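Local coordinates for cytochrome C-type biogenesis protein ccmF (Thermus thermophilus, PDB 6ZMQ) that binds heme b and, as a membrane-bound heme lyase, probably attaches heme to c-type cytochromes during their maturation, at residues 193-198 / 231-236; 200-205 / 221-226. All coordinates share one frame; numbering follows the deposited sequence.

Contact 1: 193-198 / 231-236. With PTY (phosphatidylethanolamine), chain F.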
loop_
_atom_site.group_PDB
_atom_site.type_symbol
_atom_site.label_atom_id
_atom_site.label_comp_id
_atom_site.label_asym_id
_atom_site.label_seq_id
_atom_site.Cartn_x
_atom_site.Cartn_y
_atom_site.Cartn_z
ATOM N N MET A 193 -4.632 -0.258 2.774
ATOM C CA MET A 193 -4.868 -0.181 1.341
ATOM C C MET A 193 -6.297 0.224 0.998
ATOM O O MET A 193 -6.495 0.913 -0.013
ATOM C CB MET A 193 -4.441 -1.481 0.672
ATOM C CG MET A 193 -2.978 -1.387 0.299
ATOM S SD MET A 193 -2.107 -2.799 -0.359
ATOM C CE MET A 193 -0.750 -2.742 0.792
ATOM N N TYR A 194 -7.289 -0.172 1.824
ATOM C CA TYR A 194 -8.687 0.160 1.518
ATOM C C TYR A 194 -8.908 1.668 1.579
ATOM O O TYR A 194 -9.437 2.260 0.623
ATOM C CB TYR A 194 -9.648 -0.559 2.475
ATOM C CG TYR A 194 -9.737 -2.078 2.339
ATOM C CD1 TYR A 194 -9.196 -2.743 1.240
ATOM C CD2 TYR A 194 -10.357 -2.842 3.322
ATOM C CE1 TYR A 194 -9.260 -4.130 1.127
ATOM C CE2 TYR A 194 -10.433 -4.223 3.219
ATOM C CZ TYR A 194 -9.884 -4.857 2.123
ATOM O OH TYR A 194 -9.966 -6.230 2.036
ATOM N N LEU A 195 -8.374 2.294 2.643
ATOM C CA LEU A 195 -8.230 3.745 2.768
ATOM C C LEU A 195 -7.537 4.345 1.561
ATOM O O LEU A 195 -8.031 5.323 0.977
ATOM C CB LEU A 195 -7.410 4.071 4.019
ATOM C CG LEU A 195 -8.016 3.935 5.407
ATOM C CD1 LEU A 195 -6.981 4.200 6.486
ATOM C CD2 LEU A 195 -9.149 4.915 5.501
ATOM N N GLY A 196 -6.427 3.716 1.139
ATOM C CA GLY A 196 -5.680 4.216 0.002
ATOM C C GLY A 196 -6.500 4.198 -1.270
ATOM O O GLY A 196 -6.569 5.222 -1.968
ATOM N N PHE A 197 -7.285 3.113 -1.465
ATOM C CA PHE A 197 -8.137 3.003 -2.646
ATOM C C PHE A 197 -9.199 4.081 -2.639
ATOM O O PHE A 197 -9.387 4.775 -3.650
ATOM C CB PHE A 197 -8.782 1.613 -2.724
ATOM C CG PHE A 197 -9.944 1.512 -3.714
ATOM C CD1 PHE A 197 -9.704 1.282 -5.056
ATOM C CD2 PHE A 197 -11.276 1.615 -3.297
ATOM C CE1 PHE A 197 -10.758 1.187 -5.955
ATOM C CE2 PHE A 197 -12.328 1.523 -4.196
ATOM C CZ PHE A 197 -12.068 1.303 -5.524
ATOM N N VAL A 198 -9.811 4.313 -1.471
ATOM C CA VAL A 198 -10.942 5.226 -1.467
ATOM C C VAL A 198 -10.438 6.661 -1.543
ATOM O O VAL A 198 -11.130 7.523 -2.112
ATOM C CB VAL A 198 -11.901 4.928 -0.294
ATOM C CG1 VAL A 198 -12.342 3.480 -0.365
ATOM C CG2 VAL A 198 -11.265 5.159 1.026
ATOM N N TRP A 231 -1.877 8.183 -1.628
ATOM C CA TRP A 231 -0.538 7.660 -1.849
ATOM C C TRP A 231 0.205 7.415 -0.541
ATOM O O TRP A 231 1.053 6.523 -0.477
ATOM C CB TRP A 231 0.239 8.627 -2.725
ATOM C CG TRP A 231 1.623 8.180 -3.035
ATOM C CD1 TRP A 231 2.008 7.446 -4.110
ATOM C CD2 TRP A 231 2.822 8.436 -2.274
ATOM N NE1 TRP A 231 3.359 7.215 -4.069
ATOM C CE2 TRP A 231 3.880 7.808 -2.950
ATOM C CE3 TRP A 231 3.094 9.114 -1.078
ATOM C CZ2 TRP A 231 5.181 7.843 -2.486
ATOM C CZ3 TRP A 231 4.398 9.144 -0.615
ATOM C CH2 TRP A 231 5.424 8.524 -1.325
ATOM N N GLY A 232 -0.063 8.213 0.493
ATOM C CA GLY A 232 0.563 7.987 1.785
ATOM C C GLY A 232 0.081 6.716 2.448
ATOM O O GLY A 232 0.874 5.979 3.049
ATOM N N PHE A 233 -1.209 6.412 2.285
ATOM C CA PHE A 233 -1.749 5.152 2.778
ATOM C C PHE A 233 -1.230 3.974 1.951
ATOM O O PHE A 233 -0.918 2.911 2.506
ATOM C CB PHE A 233 -3.273 5.233 2.791
ATOM C CG PHE A 233 -3.821 5.993 3.979
ATOM C CD1 PHE A 233 -3.324 5.757 5.251
ATOM C CD2 PHE A 233 -4.799 6.972 3.814
ATOM C CE1 PHE A 233 -3.809 6.454 6.350
ATOM C CE2 PHE A 233 -5.285 7.681 4.919
ATOM C CZ PHE A 233 -4.788 7.416 6.179
ATOM N N LEU A 234 -1.069 4.166 0.631
ATOM C CA LEU A 234 -0.414 3.162 -0.216
ATOM C C LEU A 234 1.049 2.920 0.156
ATOM O O LEU A 234 1.494 1.763 0.188
ATOM C CB LEU A 234 -0.519 3.548 -1.697
ATOM C CG LEU A 234 -1.582 2.870 -2.573
ATOM C CD1 LEU A 234 -2.972 3.072 -2.109
ATOM C CD2 LEU A 234 -1.464 3.391 -4.005
ATOM N N THR A 235 1.825 3.984 0.410
ATOM C CA THR A 235 3.244 3.790 0.706
ATOM C C THR A 235 3.438 3.178 2.091
ATOM O O THR A 235 4.309 2.316 2.271
ATOM C CB THR A 235 4.058 5.095 0.505
ATOM O OG1 THR A 235 5.461 4.797 0.477
ATOM C CG2 THR A 235 3.809 6.205 1.522
ATOM N N ALA A 236 2.611 3.576 3.073
ATOM C CA ALA A 236 2.654 2.949 4.388
ATOM C C ALA A 236 2.219 1.483 4.339
ATOM O O ALA A 236 2.770 0.643 5.057
ATOM C CB ALA A 236 1.812 3.748 5.378
HETATM C C1 PTY F . -9.374 15.170 2.807
HETATM C C2 PTY F . -7.576 20.774 -1.854
HETATM C C3 PTY F . -8.639 20.804 -0.756
HETATM O O4 PTY F . -9.836 13.950 3.311
HETATM C C5 PTY F . -9.513 17.674 3.146
HETATM C C6 PTY F . -9.934 16.295 3.671
HETATM O O7 PTY F . -9.408 16.117 4.959
HETATM C C8 PTY F . -10.293 16.204 6.045
HETATM O O10 PTY F . -11.081 17.088 6.113
HETATM C C11 PTY F . -10.227 15.154 7.159
HETATM C C12 PTY F . -11.439 15.285 8.084
HETATM C C13 PTY F . -11.431 14.226 9.191
HETATM C C14 PTY F . -10.202 14.392 10.088
HETATM C C15 PTY F . -10.390 13.626 11.400
HETATM C C16 PTY F . -9.009 13.278 11.956
HETATM C C17 PTY F . -9.067 12.020 12.827
HETATM C C18 PTY F . -8.403 10.788 12.188
HETATM C C19 PTY F . -7.179 11.109 11.323
HETATM C C20 PTY F . -6.073 10.068 11.529
HETATM C C21 PTY F . -6.462 8.707 10.943
HETATM C C22 PTY F . -5.317 7.714 11.177
HETATM C C23 PTY F . -5.311 6.584 10.142
HETATM C C24 PTY F . -5.779 5.281 10.801
HETATM C C25 PTY F . -4.833 4.129 10.445
HETATM C C26 PTY F . -5.145 2.895 11.293
HETATM C C27 PTY F . -3.893 2.029 11.425
HETATM C C28 PTY F . -3.967 1.262 12.743
HETATM C C29 PTY F . -2.569 1.067 13.322
HETATM C C30 PTY F . -8.946 12.875 3.202
HETATM C C31 PTY F . -9.228 11.563 3.940
HETATM O O30 PTY F . -7.976 12.970 2.524
HETATM C C32 PTY F . -9.436 11.736 5.444
HETATM C C33 PTY F . -9.497 10.349 6.087
HETATM C C34 PTY F . -8.628 10.303 7.344
HETATM C C35 PTY F . -8.088 8.884 7.514
HETATM C C36 PTY F . -9.251 7.937 7.821
HETATM C C37 PTY F . -8.780 6.780 8.711
HETATM C C38 PTY F . -9.936 5.829 9.040
HETATM C C39 PTY F . -9.464 4.624 9.855
HETATM C C40 PTY F . -10.533 4.240 10.877
HETATM C C41 PTY F . -10.015 3.151 11.816
HETATM C C42 PTY F . -9.336 3.813 13.013
HETATM C C43 PTY F . -10.111 3.455 14.279
HETATM C C44 PTY F . -9.149 3.545 15.460
HETATM P P1 PTY F . -9.749 19.388 1.161
HETATM O O11 PTY F . -8.581 19.638 0.023
HETATM O O12 PTY F . -11.094 19.650 0.525
HETATM O O13 PTY F . -9.569 20.392 2.274
HETATM O O14 PTY F . -9.678 17.839 1.758
HETATM N N1 PTY F . -7.457 22.099 -2.438
#

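Contact 2: 200-205 / 221-226. With PTY (phosphatidylethanolamine), chain F.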
loop_
_atom_site.group_PDB
_atom_site.type_symbol
_atom_site.label_atom_id
_atom_site.label_comp_id
_atom_site.label_asym_id
_atom_site.label_seq_id
_atom_site.Cartn_x
_atom_site.Cartn_y
_atom_site.Cartn_z
ATOM N N LEU A 200 -7.847 7.365 -3.650
ATOM C CA LEU A 200 -7.725 7.458 -5.103
ATOM C C LEU A 200 -9.075 7.332 -5.809
ATOM O O LEU A 200 -9.130 7.464 -7.039
ATOM C CB LEU A 200 -6.744 6.410 -5.637
ATOM C CG LEU A 200 -5.249 6.747 -5.614
ATOM C CD1 LEU A 200 -4.530 5.859 -6.603
ATOM C CD2 LEU A 200 -4.970 8.222 -5.930
ATOM N N SER A 201 -10.163 7.052 -5.068
ATOM C CA SER A 201 -11.492 7.125 -5.661
ATOM C C SER A 201 -11.840 8.546 -6.065
ATOM O O SER A 201 -12.287 8.787 -7.195
ATOM C CB SER A 201 -12.530 6.582 -4.690
ATOM O OG SER A 201 -12.926 7.563 -3.755
ATOM N N VAL A 202 -11.628 9.512 -5.168
ATOM C CA VAL A 202 -12.255 10.830 -5.341
ATOM C C VAL A 202 -11.571 11.722 -6.384
ATOM O O VAL A 202 -12.292 12.412 -7.119
ATOM C CB VAL A 202 -12.535 11.477 -3.982
ATOM C CG1 VAL A 202 -11.360 11.394 -3.068
ATOM C CG2 VAL A 202 -13.002 12.947 -4.062
ATOM N N PRO A 203 -10.231 11.717 -6.562
ATOM C CA PRO A 203 -9.665 12.307 -7.799
ATOM C C PRO A 203 -10.150 11.687 -9.101
ATOM O O PRO A 203 -10.469 12.454 -10.026
ATOM C CB PRO A 203 -8.149 12.080 -7.623
ATOM C CG PRO A 203 -8.031 11.241 -6.371
ATOM C CD PRO A 203 -9.161 11.722 -5.566
ATOM N N TYR A 204 -10.238 10.341 -9.164
ATOM C CA TYR A 204 -10.699 9.632 -10.364
ATOM C C TYR A 204 -12.086 10.085 -10.772
ATOM O O TYR A 204 -12.325 10.367 -11.955
ATOM C CB TYR A 204 -10.721 8.114 -10.128
ATOM C CG TYR A 204 -11.501 7.322 -11.181
ATOM C CD1 TYR A 204 -10.922 7.028 -12.412
ATOM C CD2 TYR A 204 -12.804 6.847 -10.935
ATOM C CE1 TYR A 204 -11.607 6.307 -13.374
ATOM C CE2 TYR A 204 -13.500 6.133 -11.904
ATOM C CZ TYR A 204 -12.892 5.870 -13.118
ATOM O OH TYR A 204 -13.553 5.150 -14.089
ATOM N N ALA A 205 -12.976 10.211 -9.777
ATOM C CA ALA A 205 -14.317 10.754 -9.946
ATOM C C ALA A 205 -14.281 12.129 -10.582
ATOM O O ALA A 205 -14.876 12.326 -11.655
ATOM C CB ALA A 205 -15.000 10.819 -8.581
ATOM N N GLU A 221 -6.194 20.293 -8.614
ATOM C CA GLU A 221 -5.743 21.156 -7.541
ATOM C C GLU A 221 -6.802 21.332 -6.468
ATOM O O GLU A 221 -6.464 21.703 -5.339
ATOM C CB GLU A 221 -5.308 22.505 -8.128
ATOM C CG GLU A 221 -6.034 22.848 -9.423
ATOM C CD GLU A 221 -5.622 24.182 -9.998
ATOM O OE1 GLU A 221 -6.432 24.790 -10.723
ATOM O OE2 GLU A 221 -4.466 24.599 -9.757
ATOM N N GLU A 222 -8.062 21.035 -6.791
ATOM C CA GLU A 222 -9.097 20.873 -5.785
ATOM C C GLU A 222 -9.084 19.495 -5.132
ATOM O O GLU A 222 -9.702 19.331 -4.075
ATOM C CB GLU A 222 -10.480 21.108 -6.397
ATOM C CG GLU A 222 -10.609 22.357 -7.261
ATOM C CD GLU A 222 -11.761 22.249 -8.256
ATOM O OE1 GLU A 222 -11.838 21.229 -8.975
ATOM O OE2 GLU A 222 -12.604 23.170 -8.302
ATOM N N THR A 223 -8.418 18.496 -5.720
ATOM C CA THR A 223 -8.505 17.133 -5.197
ATOM C C THR A 223 -7.182 16.654 -4.604
ATOM O O THR A 223 -7.091 15.502 -4.149
ATOM C CB THR A 223 -8.986 16.161 -6.283
ATOM O OG1 THR A 223 -9.429 14.957 -5.662
ATOM C CG2 THR A 223 -7.883 15.795 -7.261
ATOM N N ARG A 224 -6.212 17.571 -4.477
ATOM C CA ARG A 224 -4.791 17.262 -4.299
ATOM C C ARG A 224 -4.497 16.515 -2.998
ATOM O O ARG A 224 -3.616 15.639 -2.964
ATOM C CB ARG A 224 -4.023 18.591 -4.404
ATOM C CG ARG A 224 -2.604 18.654 -3.866
ATOM C CD ARG A 224 -2.486 19.307 -2.471
ATOM N NE ARG A 224 -1.125 19.678 -2.064
ATOM C CZ ARG A 224 -0.090 18.856 -1.864
ATOM N NH1 ARG A 224 1.106 19.372 -1.625
ATOM N NH2 ARG A 224 -0.216 17.533 -1.906
ATOM N N TRP A 225 -5.270 16.786 -1.948
ATOM C CA TRP A 225 -4.947 16.214 -0.645
ATOM C C TRP A 225 -5.395 14.760 -0.558
ATOM O O TRP A 225 -4.755 13.953 0.125
ATOM C CB TRP A 225 -5.556 17.081 0.460
ATOM C CG TRP A 225 -4.803 18.407 0.671
ATOM C CD1 TRP A 225 -5.362 19.653 0.653
ATOM C CD2 TRP A 225 -3.396 18.613 0.942
ATOM N NE1 TRP A 225 -4.406 20.615 0.865
ATOM C CE2 TRP A 225 -3.195 20.006 1.055
ATOM C CE3 TRP A 225 -2.291 17.764 1.096
ATOM C CZ2 TRP A 225 -1.943 20.561 1.311
ATOM C CZ3 TRP A 225 -1.055 18.323 1.356
ATOM C CH2 TRP A 225 -0.890 19.704 1.454
ATOM N N TRP A 226 -6.468 14.401 -1.274
ATOM C CA TRP A 226 -6.862 12.997 -1.382
ATOM C C TRP A 226 -5.843 12.201 -2.179
ATOM O O TRP A 226 -5.603 11.028 -1.882
ATOM C CB TRP A 226 -8.227 12.848 -2.051
ATOM C CG TRP A 226 -9.371 13.210 -1.203
ATOM C CD1 TRP A 226 -10.056 12.399 -0.352
ATOM C CD2 TRP A 226 -10.025 14.479 -1.165
ATOM N NE1 TRP A 226 -11.094 13.090 0.232
ATOM C CE2 TRP A 226 -11.089 14.373 -0.247
ATOM C CE3 TRP A 226 -9.797 15.704 -1.802
ATOM C CZ2 TRP A 226 -11.926 15.446 0.049
ATOM C CZ3 TRP A 226 -10.632 16.771 -1.507
ATOM C CH2 TRP A 226 -11.683 16.635 -0.591
HETATM C C1 PTY F . -9.374 15.170 2.807
HETATM C C2 PTY F . -7.576 20.774 -1.854
HETATM C C3 PTY F . -8.639 20.804 -0.756
HETATM O O4 PTY F . -9.836 13.950 3.311
HETATM C C5 PTY F . -9.513 17.674 3.146
HETATM C C6 PTY F . -9.934 16.295 3.671
HETATM O O7 PTY F . -9.408 16.117 4.959
HETATM C C8 PTY F . -10.293 16.204 6.045
HETATM O O10 PTY F . -11.081 17.088 6.113
HETATM C C11 PTY F . -10.227 15.154 7.159
HETATM C C12 PTY F . -11.439 15.285 8.084
HETATM C C13 PTY F . -11.431 14.226 9.191
HETATM C C14 PTY F . -10.202 14.392 10.088
HETATM C C15 PTY F . -10.390 13.626 11.400
HETATM C C16 PTY F . -9.009 13.278 11.956
HETATM C C17 PTY F . -9.067 12.020 12.827
HETATM C C18 PTY F . -8.403 10.788 12.188
HETATM C C19 PTY F . -7.179 11.109 11.323
HETATM C C20 PTY F . -6.073 10.068 11.529
HETATM C C21 PTY F . -6.462 8.707 10.943
HETATM C C22 PTY F . -5.317 7.714 11.177
HETATM C C23 PTY F . -5.311 6.584 10.142
HETATM C C24 PTY F . -5.779 5.281 10.801
HETATM C C25 PTY F . -4.833 4.129 10.445
HETATM C C26 PTY F . -5.145 2.895 11.293
HETATM C C27 PTY F . -3.893 2.029 11.425
HETATM C C28 PTY F . -3.967 1.262 12.743
HETATM C C29 PTY F . -2.569 1.067 13.322
HETATM C C30 PTY F . -8.946 12.875 3.202
HETATM C C31 PTY F . -9.228 11.563 3.940
HETATM O O30 PTY F . -7.976 12.970 2.524
HETATM C C32 PTY F . -9.436 11.736 5.444
HETATM C C33 PTY F . -9.497 10.349 6.087
HETATM C C34 PTY F . -8.628 10.303 7.344
HETATM C C35 PTY F . -8.088 8.884 7.514
HETATM C C36 PTY F . -9.251 7.937 7.821
HETATM C C37 PTY F . -8.780 6.780 8.711
HETATM C C38 PTY F . -9.936 5.829 9.040
HETATM C C39 PTY F . -9.464 4.624 9.855
HETATM C C40 PTY F . -10.533 4.240 10.877
HETATM C C41 PTY F . -10.015 3.151 11.816
HETATM C C42 PTY F . -9.336 3.813 13.013
HETATM C C43 PTY F . -10.111 3.455 14.279
HETATM C C44 PTY F . -9.149 3.545 15.460
HETATM P P1 PTY F . -9.749 19.388 1.161
HETATM O O11 PTY F . -8.581 19.638 0.023
HETATM O O12 PTY F . -11.094 19.650 0.525
HETATM O O13 PTY F . -9.569 20.392 2.274
HETATM O O14 PTY F . -9.678 17.839 1.758
HETATM N N1 PTY F . -7.457 22.099 -2.438
#

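Contact 1: 193-198 / 231-236
Phe233 lies against Leu195 and Gly196 where two antiparallel transmembrane helices pass, and from CB to CZ its neighbours change from glycine backbone to leucine to lipid. Its CB rests on the bare backbone of Gly196, 3.8 Å from the CA of that residue. With CG placed anti to the carbonyl carbon (chi1 -79°), the ring leaves the helix on the Leu195 side. There Phe233 CD2 runs past Leu195 CB at 3.9 Å. Further out, the CD1 methyl of Leu195 sits over the middle of the ring face, 3.9 Å from the centroid of Phe233 and only 13° off the ring normal, a CH-pi contact. The far end of the ring reaches the phosphatidylethanolamine: Phe233 CZ lies 3.9 Å from lipid C35, on one acyl chain, and CE1 comes near C23 on the other. Leu195 CD1 lies between the ring and the lipid, while Leu195 CD2 packs on the lipid, 3.7 Å from C37. On the other flank, Leu234 CD1 bends in over Gly196 CA at 3.6 Å. The glycine lacks a side chain that would compete for the place of this methyl, which is consistent with the close approach of the two axes, 7.7 Å between these short segments. No hydrogen bond crosses, and the contact is buried and apolar throughout. Around the pair, helix 110-129 packs on 193-198, where Tyr194 stacks on Trp117, and helix 288-307 takes Phe197. Helix 266-284 packs on 231-236, receiving Leu234 on Ala271 and Trp231, whose ring stacks on Trp268 and whose NE1 hydrogen-bonds to Thr272. The pair thus has lipid against Leu195 and Phe233, three helices packed around it, and the heme lying against Trp231.

Contact 2: 200-205 / 221-226
Pro203 packs its CD on Trp226 CB at 3.8 Å and presents its CB to Thr223 CG2, 3.7 Å away, its ring crossing the threonine side chain at about a right angle. Thr223 OG1, anti to its own backbone N (chi1 -163°), also approaches the proline, yet Pro203 N has no hydrogen to offer it, and the helix 200-205 is kinked at that residue. Thr223 stands at the N-cap of helix 224-247 without making a capping bond through its side chain. Val202 CG1 is modelled over the five-membered ring of Trp226, closer than carbons can sit, so its exact placing is doubtful. This buried, tightly packed side, apolar but for the threonine hydroxyl, contrasts with the opposite face of Trp226, which belongs to the lipid. Glycerol carbon C1 of phosphatidylethanolamine lies 3.5 Å above the plane of the Trp226 ring, toward its rim, and phosphate ester oxygen O14 is over the same face. At the outer end of the segment, the lipid amine N1 donates a hydrogen bond of 3.1 Å to Glu221 O, and Trp225 turns a ring edge to lipid O11. Here Glu221 and Glu222 are partly exposed, and Glu222 forms a salt bridge with Arg137. Replacing Trp226 by an alanine is likely to open a gap between Val202 and the lipid glycerol, which would lose the flat ring they both rest on. Arg224 sends its CB away from 200-205, and its NH2 hydrogen-bonds a heme oxygen. The arrangement is that of a transmembrane helical hairpin near its turn, with a phospholipid head-group site on one side and a heme-binding arginine at the start of the second helix.

Both contacts join helix 185-213 to helix 224-247, with centres 13 Å apart, inside the cytochrome c assembly region of the protein. In chain order the segments run 193-198, 200-205, 221-226 and 231-236, so contact 2 sits near the turn of the hairpin and contact 1 deeper along the same helix pair. One phosphatidylethanolamine spans the two: its amine, phosphate and glycerol lie at 221-226, while its acyl chains run on to Leu195 and Phe233. Heme is also met at both levels, through Arg224 and Trp231 of helix 224-247. That helix thus links the lipid-facing side of the hairpin with the heme site.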